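Local coordinates for periplasmic molybdate-binding protein (Azotobacter vinelandii, PDB 1ATG) that binds molybdate or tungstate in a pocket between its two domains, probably as the periplasmic receptor of an ABC transporter, at residues Asn9-Leu14 and Ile31-Ser36; Gly37-Gln42 and Asn50-Ala55; His106-Asn111 and Gly147-Gln152; Ala194-Ser199 and Gln208-Met213. All coordinates share one frame; numbering follows the deposited sequence.

Interaction 1 of 4, residues Asn9-Leu14 and Ile31-Ser36; sequences NFLGTL and ISSGSS. With WO4 (tungstate(VI)ion), chain B.
Ile31, on strand 29-34, packs against both Leu11 and Leu14 on the first turn of helix 11-25. Its side chain forks at CB. The CG2 branch, anti to the backbone N, serves both leucines: Ile31 CG2 lies 3.6 Å from Leu11 CD1 and 3.8 Å from Leu14 CD2. Along the other branch, Ile31 CG1 is 4.0 Å from Leu14 CD2, and Ile31 CD1 ends 3.9 Å from Leu14 CG. Ile31 and Leu14 thus meet end on, whereas Leu11 comes in at a slant. Helix and strand belong to one beta-alpha-beta unit, strand 2-7, helix 11-25 and strand 29-34, a building element of periplasmic binding protein domains. Nearer the ligand the packing thins, with Ser33 OG 3.8 Å from Leu11 CD2. Beyond it the two segments converge on the tungstate. Asn9 N and Asn9 ND2 both donate to tungstate O2, Asn9 ND2 at 2.8 Å and 164°; chi1 of 79° folds the side chain back beside its own N-H. Tyr227 and Gln192 hold Asn9 OD1, fixing which end of the amide faces the anion. From the other segment, Ser36 N and Ser36 OG (2.8 Å) grip tungstate O4.

Interaction 2 of 4, residues Gly37-Gln42 and Asn50-Ala55; sequences GPVYAQ and NVFFSA. With EDO (1,2-ethanediol), chain F.
Val39 presses its CG1 methyl onto one corner of the Phe52 ring, and this is the tight part of the contact. Val39 CG1 sits 3.4 Å from Phe52 CE1 and 3.5 Å from Phe52 CD1, with Val39 CB following at 3.9 Å from Phe52 CE1. The approach to the ring is oblique. Phe52 is carried toward the helix by its first torsion, CG anti to the backbone N (chi1 170°), which extends the ring from strand 51-53 beneath helix 36-44. On one face of the ring Ser54 N stands over the margin, 3.8 Å from the plane of Phe52, and Leu63 of helix 58-65 packs on the same side chain. Away from this corner the contact slackens quickly. Tyr40 offers Phe52 little more than its backbone, Tyr40 N lying 4.3 Å from Phe52 CZ; its ring swings off to a cation-pi contact with Lys62, and its hydroxyl bonds Gln66. Farther out, exposed Gln42 is modelled in two conformers, so its bonds to a bound ethanediol remain doubtful. Helix 36-44 links parallel strands 29-34 and 51-53, which flank strand 2-7, a right-handed crossover of the kind found in type II periplasmic binding proteins, and the N-terminal end of this helix faces the tungstate.

Interaction 3 of 4, residues His106-Asn111 and Gly147-Gln152; sequences HIAISN and GQAHSQ. With SO4 (sulfate ion), chain D; ACT (acetate ion), chain C.
Ala108 and Ala149 meet methyl to methyl, with Ala108 CB 4.2 Å from Ala149 CB, where strand 107-110 lies against helix 146-154. Van der Waals packing carries the contact between the two segments. Ala108 CB also lies 3.9 Å from Ala149 O and 4.2 Å from Gln152 CB, while Ser110 brings its backbone up to the Ala149 methyl. Such small side chains allow the axes of segments 107-110 and 147-152 to approach to 7.3 Å, nearly antiparallel at 167°. Several hydrogen bonds reach ions probably taken from the crystallisation liquor. His106 grips an acetate with two donors: His106 N reaches acetate O at 2.9 Å, and His106 ND1 reaches acetate OXT at 2.7 Å along a nearly straight line of 168°. The carboxylate stands at the ring's edge, its carbon in the ring plane, and Asp159 N adds a bond. A leucine in place of His106 would keep the backbone bond but would probably leave acetate OXT without its imidazole partner and the ion freer to turn. On the helix, Gln148 NE2 donates to sulfate O4 at 3.0 Å and Gln152 NE2 to sulfate O2 at 2.7 Å, the latter chain bending at its second torsion; Gln148 OE1 bonds Asn144 N instead. Strand 107-110 runs between parallel strands 140-143 and 160-164, and helix 146-154 crosses over it from one to the other, with Val146 N at its start bonded to the tungstate while Gly147 N goes to Thr8 OG1: the beta-alpha-beta architecture of the second domain of a type II binding protein.

Interaction 4 of 4, residues Ala194-Ser199 and Gln208-Met213; sequences AVITKS and QFMSWM
Met210 spans the gap between helix 203-212 and strand 191-196, touching Ala194, Val195 and Ile196 with its CG and its terminal methyl. The strand runs antiparallel to its neighbour 51-53, an arrangement characteristic of type II periplasmic binding proteins, and the helix covers one face of that sheet. In the first shell, Met210 CG rests 3.6 Å from Ile196 CG1 and 3.9 Å from Ile196 CD1, the two side chains lying alongside and pointing opposite ways. Met210 CE goes farther, to lie 3.9 Å from Ala194 CB and 3.8 Å from Val195 C, so the methyl packs on the strand's main chain as well as on a side chain. Bends at chi2 (-74°) and chi3 (-90°) curl the thioether and set this methyl over the strand. The segment axes are 9.8 Å apart, a spacing that Met210, the residue with most of the contact on the helix side, bridges. An alanine here would remove everything beyond CB and is likely to open a gap over Ala194 and Ile196. Val51 and Phe75, from the flanking strands, complete this first shell, walling Met210 in along the sheet. In the next shell, beside it on the helix, Phe209 packs on Phe53 and meets Phe21 edge-to-face, while Trp212 NE1 bonds Gln24, tying the helix to helix 11-25. One turn on, Met213 CG lies over one face of the Phe209 ring, 4.0 Å from its plane and displaced to the rim.

In the fold
From the N terminus the four contacts close in series, none nesting within or crossing another. Interaction 1 closes the loop from helix 11-25 to strand 29-34, and interaction 2 follows at once, returning the chain through helix 36-44 to strand 51-53; Ser36 OG and Ala55 N bridge the two. Interaction 3 spans 35 intervening residues in the other domain and touches none of the rest, though its helix also begins at the anion. Interaction 4 comes after the chain has returned to the first domain and closes a short loop. Backbone bonds such as Phe52 N to Val195 O join it to interaction 2, while Leu14 and Phe209 link it to interaction 1.

Interaction 1 of 4, residues Asn9-Leu14 and Ile31-Ser36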
loop_
_atom_site.group_PDB
_atom_site.type_symbol
_atom_site.label_atom_id
_atom_site.label_comp_id
_atom_site.label_asym_id
_atom_site.label_seq_id
_atom_site.Cartn_x
_atom_site.Cartn_y
_atom_site.Cartn_z
ATOM N N ASN A 9 1.095 2.449 1.949
ATOM C CA ASN A 9 -0.311 2.390 1.558
ATOM C C ASN A 9 -1.249 2.125 2.729
ATOM O O ASN A 9 -2.400 2.563 2.699
ATOM C CB ASN A 9 -0.548 1.293 0.517
ATOM C CG ASN A 9 -0.625 -0.103 1.090
ATOM O OD1 ASN A 9 -1.695 -0.660 1.407
ATOM N ND2 ASN A 9 0.559 -0.708 1.262
ATOM N N PHE A 10 -0.782 1.309 3.682
ATOM C CA PHE A 10 -1.606 0.772 4.747
ATOM C C PHE A 10 -1.555 1.583 6.018
ATOM O O PHE A 10 -2.193 1.217 7.021
ATOM C CB PHE A 10 -1.140 -0.673 5.012
ATOM C CG PHE A 10 -2.095 -1.573 5.754
ATOM C CD1 PHE A 10 -3.351 -1.857 5.259
ATOM C CD2 PHE A 10 -1.698 -2.155 6.954
ATOM C CE1 PHE A 10 -4.199 -2.718 5.948
ATOM C CE2 PHE A 10 -2.555 -3.003 7.652
ATOM C CZ PHE A 10 -3.803 -3.263 7.138
ATOM N N LEU A 11 -0.844 2.715 6.007
ATOM C CA LEU A 11 -0.697 3.494 7.230
ATOM C C LEU A 11 -2.008 3.918 7.862
ATOM O O LEU A 11 -2.239 3.678 9.059
ATOM C CB LEU A 11 0.159 4.737 6.954
ATOM C CG LEU A 11 0.369 5.684 8.144
ATOM C CD1 LEU A 11 1.031 4.987 9.325
ATOM C CD2 LEU A 11 1.228 6.865 7.696
ATOM N N GLY A 12 -2.886 4.570 7.114
ATOM C CA GLY A 12 -4.144 5.058 7.660
ATOM C C GLY A 12 -5.005 3.910 8.168
ATOM O O GLY A 12 -5.659 4.006 9.217
ATOM N N THR A 13 -5.019 2.794 7.450
ATOM C CA THR A 13 -5.783 1.617 7.872
ATOM C C THR A 13 -5.188 1.004 9.125
ATOM O O THR A 13 -5.921 0.639 10.060
ATOM C CB THR A 13 -5.877 0.606 6.727
ATOM O OG1 THR A 13 -6.355 1.245 5.538
ATOM C CG2 THR A 13 -6.830 -0.524 7.105
ATOM N N LEU A 14 -3.860 0.934 9.196
ATOM C CA LEU A 14 -3.218 0.401 10.396
ATOM C C LEU A 14 -3.487 1.313 11.590
ATOM O O LEU A 14 -3.632 0.796 12.709
ATOM C CB LEU A 14 -1.717 0.239 10.163
ATOM C CG LEU A 14 -0.955 -0.324 11.369
ATOM C CD1 LEU A 14 -1.483 -1.686 11.814
ATOM C CD2 LEU A 14 0.530 -0.430 11.039
ATOM N N ILE A 31 3.534 2.677 15.575
ATOM C CA ILE A 31 3.570 2.504 14.132
ATOM C C ILE A 31 4.695 3.299 13.474
ATOM O O ILE A 31 4.861 4.481 13.762
ATOM C CB ILE A 31 2.232 2.958 13.493
ATOM C CG1 ILE A 31 1.053 2.138 14.034
ATOM C CG2 ILE A 31 2.270 2.855 11.970
ATOM C CD1 ILE A 31 -0.315 2.680 13.703
ATOM N N SER A 32 5.375 2.655 12.549
ATOM C CA SER A 32 6.339 3.295 11.675
ATOM C C SER A 32 5.936 2.943 10.231
ATOM O O SER A 32 5.235 1.936 10.031
ATOM C CB SER A 32 7.770 2.835 11.901
ATOM O OG SER A 32 8.173 3.095 13.236
ATOM N N SER A 33 6.400 3.718 9.259
ATOM C CA SER A 33 6.017 3.407 7.878
ATOM C C SER A 33 7.076 3.818 6.869
ATOM O O SER A 33 7.897 4.710 7.172
ATOM C CB SER A 33 4.687 4.088 7.561
ATOM O OG SER A 33 4.817 5.493 7.581
ATOM N N GLY A 34 7.054 3.169 5.727
ATOM C CA GLY A 34 7.966 3.515 4.635
ATOM C C GLY A 34 7.596 2.642 3.447
ATOM O O GLY A 34 6.642 1.843 3.553
ATOM N N SER A 35 8.255 2.788 2.310
ATOM C CA SER A 35 8.019 1.938 1.160
ATOM C C SER A 35 8.458 0.521 1.517
ATOM O O SER A 35 9.408 0.344 2.306
ATOM C CB SER A 35 8.799 2.448 -0.051
ATOM O OG SER A 35 8.134 3.586 -0.570
ATOM N N SER A 36 7.864 -0.462 0.872
ATOM C CA SER A 36 8.145 -1.854 1.192
ATOM C C SER A 36 9.603 -2.241 1.029
ATOM O O SER A 36 10.171 -2.935 1.886
ATOM C CB SER A 36 7.280 -2.777 0.315
ATOM O OG SER A 36 5.899 -2.592 0.627
HETATM W W WO4 B . 4.064 1.065 -0.808
HETATM O O1 WO4 B . 4.584 2.756 -0.639
HETATM O O2 WO4 B . 2.648 0.753 0.135
HETATM O O3 WO4 B . 3.683 0.684 -2.490
HETATM O O4 WO4 B . 5.337 -0.048 -0.281
#

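Interaction 2 of 4, residues Gly37-Gln42 and Asn50-Ala55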
loop_
_atom_site.group_PDB
_atom_site.type_symbol
_atom_site.label_atom_id
_atom_site.label_comp_id
_atom_site.label_asym_id
_atom_site.label_seq_id
_atom_site.Cartn_x
_atom_site.Cartn_y
_atom_site.Cartn_z
ATOM N N GLY A 37 10.254 -1.787 -0.036
ATOM C CA GLY A 37 11.657 -2.099 -0.303
ATOM C C GLY A 37 12.561 -1.625 0.818
ATOM O O GLY A 37 13.293 -2.407 1.447
ATOM N N PRO A 38 12.571 -0.333 1.094
ATOM C CA PRO A 38 13.402 0.230 2.149
ATOM C C PRO A 38 13.096 -0.384 3.504
ATOM O O PRO A 38 14.028 -0.609 4.304
ATOM C CB PRO A 38 13.159 1.727 2.126
ATOM C CG PRO A 38 12.493 2.005 0.835
ATOM C CD PRO A 38 11.891 0.732 0.322
ATOM N N VAL A 39 11.821 -0.657 3.813
ATOM C CA VAL A 39 11.508 -1.289 5.100
ATOM C C VAL A 39 12.112 -2.684 5.156
ATOM O O VAL A 39 12.701 -3.036 6.199
ATOM C CB VAL A 39 10.000 -1.301 5.372
ATOM C CG1 VAL A 39 9.677 -2.132 6.612
ATOM C CG2 VAL A 39 9.465 0.107 5.547
ATOM N N TYR A 40 12.023 -3.450 4.094
ATOM C CA TYR A 40 12.668 -4.755 4.016
ATOM C C TYR A 40 14.167 -4.593 4.311
ATOM O O TYR A 40 14.714 -5.367 5.097
ATOM C CB TYR A 40 12.470 -5.333 2.612
ATOM C CG TYR A 40 13.438 -6.452 2.296
ATOM C CD1 TYR A 40 13.170 -7.754 2.702
ATOM C CD2 TYR A 40 14.630 -6.212 1.619
ATOM C CE1 TYR A 40 14.057 -8.785 2.445
ATOM C CE2 TYR A 40 15.519 -7.234 1.355
ATOM C CZ TYR A 40 15.228 -8.515 1.767
ATOM O OH TYR A 40 16.128 -9.528 1.501
ATOM N N ALA A 41 14.804 -3.621 3.648
ATOM C CA ALA A 41 16.245 -3.434 3.852
ATOM C C ALA A 41 16.565 -3.050 5.278
ATOM O O ALA A 41 17.613 -3.490 5.809
ATOM C CB ALA A 41 16.793 -2.416 2.870
ATOM N N GLN A 42 15.743 -2.250 5.926
ATOM C CA GLN A 42 15.941 -1.882 7.313
ATOM C C GLN A 42 15.833 -3.121 8.188
ATOM O O GLN A 42 16.636 -3.274 9.125
ATOM C CB GLN A 42 14.912 -0.850 7.767
ATOM C CG GLN A 42 15.129 0.555 7.224
ATOM C CD GLN A 42 13.975 1.475 7.567
ATOM O OE1 GLN A 42 14.119 2.424 8.334
ATOM N NE2 GLN A 42 12.812 1.190 6.991
ATOM N N ASN A 50 8.706 -5.539 15.450
ATOM C CA ASN A 50 8.113 -6.818 15.805
ATOM C C ASN A 50 7.323 -7.437 14.657
ATOM O O ASN A 50 7.309 -8.643 14.462
ATOM C CB ASN A 50 7.174 -6.641 17.009
ATOM C CG ASN A 50 7.961 -6.147 18.220
ATOM O OD1 ASN A 50 7.621 -5.154 18.827
ATOM N ND2 ASN A 50 9.019 -6.890 18.511
ATOM N N VAL A 51 6.619 -6.575 13.907
ATOM C CA VAL A 51 5.740 -6.981 12.819
ATOM C C VAL A 51 5.953 -6.052 11.608
ATOM O O VAL A 51 6.110 -4.854 11.798
ATOM C CB VAL A 51 4.261 -6.883 13.246
ATOM C CG1 VAL A 51 3.286 -7.122 12.095
ATOM C CG2 VAL A 51 3.911 -7.843 14.382
ATOM N N PHE A 52 5.908 -6.650 10.431
ATOM C CA PHE A 52 6.040 -5.919 9.180
ATOM C C PHE A 52 4.850 -6.257 8.269
ATOM O O PHE A 52 4.619 -7.407 7.951
ATOM C CB PHE A 52 7.348 -6.291 8.481
ATOM C CG PHE A 52 7.554 -5.827 7.070
ATOM C CD1 PHE A 52 7.151 -4.591 6.584
ATOM C CD2 PHE A 52 8.216 -6.676 6.197
ATOM C CE1 PHE A 52 7.396 -4.239 5.265
ATOM C CE2 PHE A 52 8.469 -6.315 4.881
ATOM C CZ PHE A 52 8.060 -5.087 4.416
ATOM N N PHE A 53 4.167 -5.192 7.828
ATOM C CA PHE A 53 3.126 -5.257 6.818
ATOM C C PHE A 53 3.716 -4.740 5.495
ATOM O O PHE A 53 4.000 -3.541 5.372
ATOM C CB PHE A 53 1.922 -4.395 7.183
ATOM C CG PHE A 53 1.143 -4.933 8.348
ATOM C CD1 PHE A 53 0.249 -5.972 8.202
ATOM C CD2 PHE A 53 1.323 -4.385 9.607
ATOM C CE1 PHE A 53 -0.454 -6.479 9.275
ATOM C CE2 PHE A 53 0.610 -4.873 10.699
ATOM C CZ PHE A 53 -0.276 -5.921 10.523
ATOM N N SER A 54 3.918 -5.646 4.555
ATOM C CA SER A 54 4.435 -5.212 3.255
ATOM C C SER A 54 3.296 -4.891 2.287
ATOM O O SER A 54 2.151 -5.345 2.533
ATOM C CB SER A 54 5.292 -6.327 2.659
ATOM O OG SER A 54 5.949 -5.843 1.496
ATOM N N ALA A 55 3.584 -4.244 1.163
ATOM C CA ALA A 55 2.595 -4.065 0.108
ATOM C C ALA A 55 2.730 -5.169 -0.939
ATOM O O ALA A 55 2.034 -5.115 -1.949
ATOM C CB ALA A 55 2.750 -2.706 -0.567
HETATM C C1 EDO F . 10.451 3.041 8.266
HETATM O O1 EDO F . 11.152 1.931 9.054
HETATM C C2 EDO F . 10.670 4.472 8.784
HETATM O O2 EDO F . 12.208 4.773 8.783
#

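Interaction 3 of 4, residues His106-Asn111 and Gly147-Gln152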
loop_
_atom_site.group_PDB
_atom_site.type_symbol
_atom_site.label_atom_id
_atom_site.label_comp_id
_atom_site.label_asym_id
_atom_site.label_seq_id
_atom_site.Cartn_x
_atom_site.Cartn_y
_atom_site.Cartn_z
ATOM N N HIS A 106 1.784 16.218 -15.116
ATOM C CA HIS A 106 2.516 15.095 -14.547
ATOM C C HIS A 106 1.628 14.081 -13.838
ATOM O O HIS A 106 0.522 14.387 -13.398
ATOM C CB HIS A 106 3.523 15.617 -13.511
ATOM C CG HIS A 106 4.509 16.588 -14.088
ATOM N ND1 HIS A 106 4.347 17.958 -14.050
ATOM C CD2 HIS A 106 5.669 16.365 -14.759
ATOM C CE1 HIS A 106 5.378 18.544 -14.647
ATOM N NE2 HIS A 106 6.188 17.598 -15.084
ATOM N N ILE A 107 2.165 12.868 -13.740
ATOM C CA ILE A 107 1.512 11.790 -13.014
ATOM C C ILE A 107 2.498 11.292 -11.972
ATOM O O ILE A 107 3.664 10.948 -12.294
ATOM C CB ILE A 107 1.062 10.660 -13.962
ATOM C CG1 ILE A 107 0.363 9.563 -13.144
ATOM C CG2 ILE A 107 2.176 10.082 -14.827
ATOM C CD1 ILE A 107 -0.393 8.566 -14.006
ATOM N N ALA A 108 2.084 11.263 -10.718
ATOM C CA ALA A 108 2.897 10.769 -9.616
ATOM C C ALA A 108 2.809 9.253 -9.550
ATOM O O ALA A 108 1.710 8.695 -9.388
ATOM C CB ALA A 108 2.458 11.390 -8.299
ATOM N N ILE A 109 3.946 8.580 -9.726
ATOM C CA ILE A 109 3.980 7.121 -9.661
ATOM C C ILE A 109 5.091 6.753 -8.704
ATOM O O ILE A 109 6.248 7.183 -8.877
ATOM C CB ILE A 109 4.192 6.437 -11.018
ATOM C CG1 ILE A 109 3.166 6.969 -12.026
ATOM C CG2 ILE A 109 4.128 4.921 -10.866
ATOM C CD1 ILE A 109 3.160 6.304 -13.374
ATOM N N SER A 110 4.779 5.964 -7.683
ATOM C CA SER A 110 5.839 5.589 -6.741
ATOM C C SER A 110 6.859 4.718 -7.473
ATOM O O SER A 110 6.585 4.013 -8.436
ATOM C CB SER A 110 5.300 4.973 -5.470
ATOM O OG SER A 110 4.477 3.856 -5.674
ATOM N N ASN A 111 8.099 4.797 -6.997
ATOM C CA ASN A 111 9.226 4.087 -7.604
ATOM C C ASN A 111 8.941 2.600 -7.668
ATOM O O ASN A 111 8.857 1.991 -6.597
ATOM C CB ASN A 111 10.434 4.420 -6.725
ATOM C CG ASN A 111 11.722 3.772 -7.189
ATOM O OD1 ASN A 111 11.712 2.860 -7.995
ATOM N ND2 ASN A 111 12.845 4.309 -6.693
ATOM N N GLY A 147 2.583 6.680 -0.286
ATOM C CA GLY A 147 2.239 7.787 0.602
ATOM C C GLY A 147 2.619 9.120 -0.057
ATOM O O GLY A 147 1.824 10.064 -0.104
ATOM N N GLN A 148 3.825 9.202 -0.609
ATOM C CA GLN A 148 4.244 10.427 -1.290
ATOM C C GLN A 148 3.488 10.631 -2.594
ATOM O O GLN A 148 3.086 11.767 -2.882
ATOM C CB GLN A 148 5.755 10.431 -1.509
ATOM C CG GLN A 148 6.243 11.682 -2.234
ATOM C CD GLN A 148 7.754 11.771 -2.247
ATOM O OE1 GLN A 148 8.454 11.182 -3.068
ATOM N NE2 GLN A 148 8.296 12.539 -1.296
ATOM N N ALA A 149 3.197 9.583 -3.378
ATOM C CA ALA A 149 2.403 9.756 -4.591
ATOM C C ALA A 149 1.035 10.341 -4.239
ATOM O O ALA A 149 0.542 11.236 -4.920
ATOM C CB ALA A 149 2.268 8.432 -5.316
ATOM N N HIS A 150 0.440 9.786 -3.172
ATOM C CA HIS A 150 -0.852 10.313 -2.733
ATOM C C HIS A 150 -0.765 11.772 -2.286
ATOM O O HIS A 150 -1.618 12.574 -2.661
ATOM C CB HIS A 150 -1.413 9.422 -1.606
ATOM C CG HIS A 150 -2.610 10.059 -0.973
ATOM N ND1 HIS A 150 -2.510 10.722 0.227
ATOM C CD2 HIS A 150 -3.895 10.168 -1.387
ATOM C CE1 HIS A 150 -3.702 11.218 0.537
ATOM N NE2 HIS A 150 -4.551 10.904 -0.416
ATOM N N SER A 151 0.250 12.116 -1.500
ATOM C CA SER A 151 0.447 13.488 -1.050
ATOM C C SER A 151 0.569 14.459 -2.222
ATOM O O SER A 151 -0.053 15.530 -2.265
ATOM C CB SER A 151 1.756 13.597 -0.238
ATOM O OG SER A 151 1.990 14.984 -0.008
ATOM N N GLN A 152 1.384 14.077 -3.196
ATOM C CA GLN A 152 1.603 14.922 -4.367
ATOM C C GLN A 152 0.337 15.119 -5.168
ATOM O O GLN A 152 0.068 16.198 -5.707
ATOM C CB GLN A 152 2.674 14.293 -5.248
ATOM C CG GLN A 152 4.063 14.273 -4.640
ATOM C CD GLN A 152 4.541 15.609 -4.106
ATOM O OE1 GLN A 152 4.604 16.597 -4.836
ATOM N NE2 GLN A 152 4.866 15.675 -2.819
HETATM S S SO4 D . 5.399 14.168 0.844
HETATM O O1 SO4 D . 4.955 15.063 1.969
HETATM O O2 SO4 D . 4.688 14.598 -0.401
HETATM O O3 SO4 D . 5.052 12.747 1.172
HETATM O O4 SO4 D . 6.876 14.292 0.649
HETATM C C ACT C . 1.413 18.982 -12.448
HETATM O O ACT C . 1.037 17.848 -12.809
HETATM O OXT ACT C . 2.505 19.468 -12.868
HETATM C CH3 ACT C . 0.577 19.829 -11.550
#

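Interaction 4 of 4, residues Ala194-Ser199 and Gln208-Met213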
loop_
_atom_site.group_PDB
_atom_site.type_symbol
_atom_site.label_atom_id
_atom_site.label_comp_id
_atom_site.label_asym_id
_atom_site.label_seq_id
_atom_site.Cartn_x
_atom_site.Cartn_y
_atom_site.Cartn_z
ATOM N N ALA A 194 2.220 -10.034 5.527
ATOM C CA ALA A 194 2.792 -9.604 6.771
ATOM C C ALA A 194 3.581 -10.760 7.399
ATOM O O ALA A 194 3.319 -11.923 7.121
ATOM C CB ALA A 194 1.717 -9.155 7.752
ATOM N N VAL A 195 4.574 -10.374 8.189
ATOM C CA VAL A 195 5.362 -11.366 8.915
ATOM C C VAL A 195 5.679 -10.799 10.300
ATOM O O VAL A 195 5.693 -9.605 10.568
ATOM C CB VAL A 195 6.719 -11.729 8.283
ATOM C CG1 VAL A 195 6.582 -12.595 7.046
ATOM C CG2 VAL A 195 7.546 -10.483 7.970
ATOM N N ILE A 196 5.974 -11.741 11.208
ATOM C CA ILE A 196 6.543 -11.407 12.502
ATOM C C ILE A 196 8.071 -11.471 12.304
ATOM O O ILE A 196 8.552 -12.349 11.599
ATOM C CB ILE A 196 6.130 -12.367 13.624
ATOM C CG1 ILE A 196 4.627 -12.221 13.903
ATOM C CG2 ILE A 196 6.931 -12.120 14.898
ATOM C CD1 ILE A 196 4.096 -13.222 14.914
ATOM N N THR A 197 8.760 -10.489 12.858
ATOM C CA THR A 197 10.231 -10.471 12.757
ATOM C C THR A 197 10.778 -11.488 13.762
ATOM O O THR A 197 10.461 -11.359 14.938
ATOM C CB THR A 197 10.742 -9.051 12.984
ATOM O OG1 THR A 197 10.224 -8.154 11.968
ATOM C CG2 THR A 197 12.266 -8.990 12.906
ATOM N N LYS A 198 11.561 -12.458 13.313
ATOM C CA LYS A 198 12.052 -13.539 14.166
ATOM C C LYS A 198 12.699 -13.123 15.467
ATOM O O LYS A 198 12.513 -13.781 16.503
ATOM C CB LYS A 198 13.029 -14.417 13.369
ATOM C CG LYS A 198 13.314 -15.781 13.988
ATOM C CD LYS A 198 13.936 -16.704 12.946
ATOM C CE LYS A 198 14.588 -17.923 13.569
ATOM N NZ LYS A 198 15.251 -18.769 12.532
ATOM N N SER A 199 13.440 -12.033 15.488
ATOM C CA SER A 199 14.144 -11.515 16.638
ATOM C C SER A 199 13.276 -10.774 17.637
ATOM O O SER A 199 13.789 -10.242 18.628
ATOM C CB SER A 199 15.250 -10.567 16.135
ATOM O OG SER A 199 14.690 -9.398 15.566
ATOM N N GLN A 208 -0.452 -12.559 19.009
ATOM C CA GLN A 208 -1.810 -12.152 19.350
ATOM C C GLN A 208 -2.319 -11.141 18.327
ATOM O O GLN A 208 -3.437 -11.260 17.831
ATOM C CB GLN A 208 -1.897 -11.559 20.757
ATOM C CG GLN A 208 -3.309 -11.129 21.126
ATOM C CD GLN A 208 -3.447 -10.530 22.502
ATOM O OE1 GLN A 208 -4.474 -9.927 22.831
ATOM N NE2 GLN A 208 -2.423 -10.686 23.336
ATOM N N PHE A 209 -1.502 -10.127 18.031
ATOM C CA PHE A 209 -1.907 -9.107 17.057
ATOM C C PHE A 209 -2.096 -9.712 15.683
ATOM O O PHE A 209 -3.074 -9.398 14.981
ATOM C CB PHE A 209 -0.880 -7.966 17.059
ATOM C CG PHE A 209 -1.255 -6.841 16.131
ATOM C CD1 PHE A 209 -2.385 -6.081 16.374
ATOM C CD2 PHE A 209 -0.486 -6.550 15.015
ATOM C CE1 PHE A 209 -2.740 -5.045 15.527
ATOM C CE2 PHE A 209 -0.848 -5.516 14.170
ATOM C CZ PHE A 209 -1.966 -4.761 14.415
ATOM N N MET A 210 -1.223 -10.601 15.242
ATOM C CA MET A 210 -1.321 -11.256 13.945
ATOM C C MET A 210 -2.588 -12.105 13.863
ATOM O O MET A 210 -3.238 -12.155 12.815
ATOM C CB MET A 210 -0.068 -12.064 13.639
ATOM C CG MET A 210 1.163 -11.195 13.405
ATOM S SD MET A 210 1.191 -10.330 11.825
ATOM C CE MET A 210 2.041 -11.569 10.838
ATOM N N SER A 211 -2.960 -12.756 14.968
ATOM C CA SER A 211 -4.197 -13.524 15.024
ATOM C C SER A 211 -5.404 -12.593 14.945
ATOM O O SER A 211 -6.345 -12.820 14.190
ATOM C CB SER A 211 -4.289 -14.366 16.301
ATOM O OG SER A 211 -5.590 -14.929 16.442
ATOM N N TRP A 212 -5.352 -11.492 15.676
ATOM C CA TRP A 212 -6.411 -10.498 15.692
ATOM C C TRP A 212 -6.641 -9.895 14.305
ATOM O O TRP A 212 -7.766 -9.650 13.875
ATOM C CB TRP A 212 -6.077 -9.387 16.696
ATOM C CG TRP A 212 -7.155 -8.348 16.781
ATOM C CD1 TRP A 212 -8.293 -8.381 17.535
ATOM C CD2 TRP A 212 -7.173 -7.100 16.080
ATOM N NE1 TRP A 212 -9.030 -7.247 17.317
ATOM C CE2 TRP A 212 -8.356 -6.433 16.433
ATOM C CE3 TRP A 212 -6.301 -6.482 15.166
ATOM C CZ2 TRP A 212 -8.699 -5.191 15.922
ATOM C CZ3 TRP A 212 -6.643 -5.236 14.674
ATOM C CH2 TRP A 212 -7.828 -4.600 15.041
ATOM N N MET A 213 -5.543 -9.696 13.554
ATOM C CA MET A 213 -5.624 -9.174 12.199
ATOM C C MET A 213 -6.438 -10.024 11.246
ATOM O O MET A 213 -6.887 -9.518 10.209
ATOM C CB MET A 213 -4.210 -9.037 11.625
ATOM C CG MET A 213 -3.477 -7.810 12.151
ATOM S SD MET A 213 -4.155 -6.245 11.568
ATOM C CE MET A 213 -4.062 -6.470 9.789
#